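Ribonucleoside triphosphate reductase (Lactobacillus leichmannii, PDB 1L1L) reduces ribonucleoside triphosphates to 2'-deoxyribonucleoside triphosphates, using the B12 cofactor adenosylcobalamin as a class II, allosterically regulated monomeric ribonucleotide reductase. Local coordinates at residues 498-503 against 667-672. Sequence-based numbering, arbitrary orientation.
Sequences DPETHE and QYRFIT
Three N-H groups converge on Asp498 OD2: Arg669 NH2 on its syn lone pair, Thr501 N on its anti lone pair at 2.9 Å, and Glu500 N from above the carboxylate plane. Glu500 N makes an Asx turn and Thr501 N an Asx motif, bonds that fix the rotation of the carboxylate that Arg669 meets. Arg669 grips it end-on, NH2 to OD2 and NH1 to Asp498 OD1, each at 3.0 Å, with carboxylate and guanidinium nearly coplanar. The other N-H of Arg669 NH2 reaches Glu500 OE1 at 2.9 Å, almost straight at 171°, though it meets that oxygen from above a carboxylate turned 53° to the guanidinium. One cation thus ties two acids into a salt-bridge network, which would probably favour the ionised form of both acids. Water closes both flanks, linking Asp498 OD1 to Gln667 O on one and Glu500 OE1 to Arg669 NE on the other. The Arg669 chain runs extended from CG to NE toward the two acids, and Phe670 lies against it: CE1 sits 3.1 Å above the centre of the guanidinium plane, while Arg669 CG rests over the ring's rim. Leaving its backbone with CG anti to the carbonyl carbon, Phe670 presents the CZ edge to the Glu500 carboxylate, CZ lying 3.3 Å from CD with the planes 79° apart. Pro499 CG touches CE1 of the same ring at 3.8 Å, adding an apolar touch to this surface contact. The turn 498-503 joins strands 490-497 and 504-510 as a beta hairpin, and the bridge fastens its tip to the loop between helix 661-667 and strand 674-679. Arg669 NH1 also bonds Arg666 O in that helix, whereas Tyr668 and Ile671 pack on helix 628-641.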
# COMPACT_ATOMS: atom_id res chain seq x y z
N ASP A 498 6.31 34.10 -9.62
CA ASP A 498 5.61 33.55 -8.47
C ASP A 498 4.44 34.46 -8.08
O ASP A 498 4.62 35.66 -7.89
CB ASP A 498 6.56 33.43 -7.28
CG ASP A 498 5.93 32.72 -6.10
OD1 ASP A 498 5.90 31.47 -6.11
OD2 ASP A 498 5.44 33.40 -5.18
N PRO A 499 3.24 33.89 -7.93
CA PRO A 499 2.03 34.64 -7.56
C PRO A 499 2.14 35.50 -6.31
O PRO A 499 1.37 36.45 -6.14
CB PRO A 499 0.98 33.54 -7.42
CG PRO A 499 1.77 32.36 -6.97
CD PRO A 499 2.98 32.44 -7.88
N GLU A 500 3.09 35.20 -5.43
CA GLU A 500 3.24 36.00 -4.22
C GLU A 500 4.51 36.83 -4.18
O GLU A 500 4.46 38.04 -3.95
CB GLU A 500 3.22 35.10 -2.98
CG GLU A 500 1.96 34.29 -2.81
CD GLU A 500 1.89 33.64 -1.44
OE1 GLU A 500 2.93 33.14 -0.96
OE2 GLU A 500 0.78 33.63 -0.85
N THR A 501 5.64 36.18 -4.40
CA THR A 501 6.93 36.85 -4.37
C THR A 501 7.32 37.49 -5.69
O THR A 501 8.30 38.24 -5.76
CB THR A 501 8.05 35.88 -3.96
OG1 THR A 501 8.16 34.84 -4.94
CG2 THR A 501 7.75 35.26 -2.60
N HIS A 502 6.58 37.19 -6.75
CA HIS A 502 6.86 37.74 -8.07
C HIS A 502 8.19 37.22 -8.62
O HIS A 502 8.71 37.73 -9.61
CB HIS A 502 6.89 39.27 -8.00
CG HIS A 502 5.64 39.86 -7.43
ND1 HIS A 502 5.63 40.60 -6.27
CD2 HIS A 502 4.35 39.80 -7.85
CE1 HIS A 502 4.39 40.97 -6.00
NE2 HIS A 502 3.60 40.50 -6.94
N GLU A 503 8.74 36.20 -7.96
CA GLU A 503 10.00 35.61 -8.39
C GLU A 503 9.82 35.02 -9.79
O GLU A 503 8.82 34.36 -10.08
CB GLU A 503 10.41 34.50 -7.41
CG GLU A 503 11.53 33.60 -7.91
CD GLU A 503 11.92 32.55 -6.88
OE1 GLU A 503 11.01 31.89 -6.34
OE2 GLU A 503 13.13 32.38 -6.62
N GLN A 667 7.98 26.40 -5.50
CA GLN A 667 7.15 26.72 -6.66
C GLN A 667 5.78 26.08 -6.64
O GLN A 667 4.79 26.72 -6.98
CB GLN A 667 7.86 26.34 -7.96
CG GLN A 667 7.19 26.94 -9.18
CD GLN A 667 7.83 26.54 -10.49
OE1 GLN A 667 9.05 26.34 -10.57
NE2 GLN A 667 7.01 26.44 -11.54
N TYR A 668 5.70 24.82 -6.24
CA TYR A 668 4.42 24.13 -6.23
C TYR A 668 3.70 24.06 -4.88
O TYR A 668 2.82 23.23 -4.68
CB TYR A 668 4.60 22.71 -6.79
CG TYR A 668 4.92 22.70 -8.27
CD1 TYR A 668 6.24 22.78 -8.73
CD2 TYR A 668 3.90 22.64 -9.22
CE1 TYR A 668 6.53 22.80 -10.10
CE2 TYR A 668 4.19 22.66 -10.59
CZ TYR A 668 5.49 22.74 -11.02
OH TYR A 668 5.75 22.76 -12.37
N ARG A 669 4.05 24.97 -3.97
CA ARG A 669 3.44 24.99 -2.65
C ARG A 669 1.93 25.22 -2.67
O ARG A 669 1.25 24.99 -1.67
CB ARG A 669 4.13 26.03 -1.75
CG ARG A 669 3.96 27.48 -2.17
CD ARG A 669 4.84 28.40 -1.32
NE ARG A 669 4.57 29.81 -1.60
CZ ARG A 669 4.92 30.44 -2.73
NH1 ARG A 669 5.55 29.78 -3.69
NH2 ARG A 669 4.61 31.72 -2.90
N PHE A 670 1.40 25.65 -3.81
CA PHE A 670 -0.04 25.88 -3.89
C PHE A 670 -0.78 24.77 -4.64
O PHE A 670 -2.00 24.82 -4.80
CB PHE A 670 -0.34 27.23 -4.57
CG PHE A 670 0.28 28.42 -3.88
CD1 PHE A 670 1.33 29.11 -4.47
CD2 PHE A 670 -0.20 28.85 -2.65
CE1 PHE A 670 1.90 30.22 -3.84
CE2 PHE A 670 0.36 29.95 -2.01
CZ PHE A 670 1.41 30.64 -2.60
N ILE A 671 -0.03 23.75 -5.07
CA ILE A 671 -0.62 22.65 -5.83
C ILE A 671 -0.41 21.25 -5.27
O ILE A 671 -1.34 20.45 -5.20
CB ILE A 671 -0.08 22.66 -7.29
CG1 ILE A 671 -0.54 23.94 -8.01
CG2 ILE A 671 -0.57 21.43 -8.05
CD1 ILE A 671 -0.02 24.06 -9.42
N THR A 672 0.80 20.94 -4.84
CA THR A 672 1.08 19.60 -4.34
C THR A 672 0.59 19.27 -2.94
O THR A 672 0.93 19.94 -1.95
CB THR A 672 2.57 19.30 -4.43
OG1 THR A 672 3.02 19.54 -5.78
CG2 THR A 672 2.82 17.85 -4.08
O HOH W 1 4.73 29.41 -7.72
O HOH W 2 3.43 30.92 0.77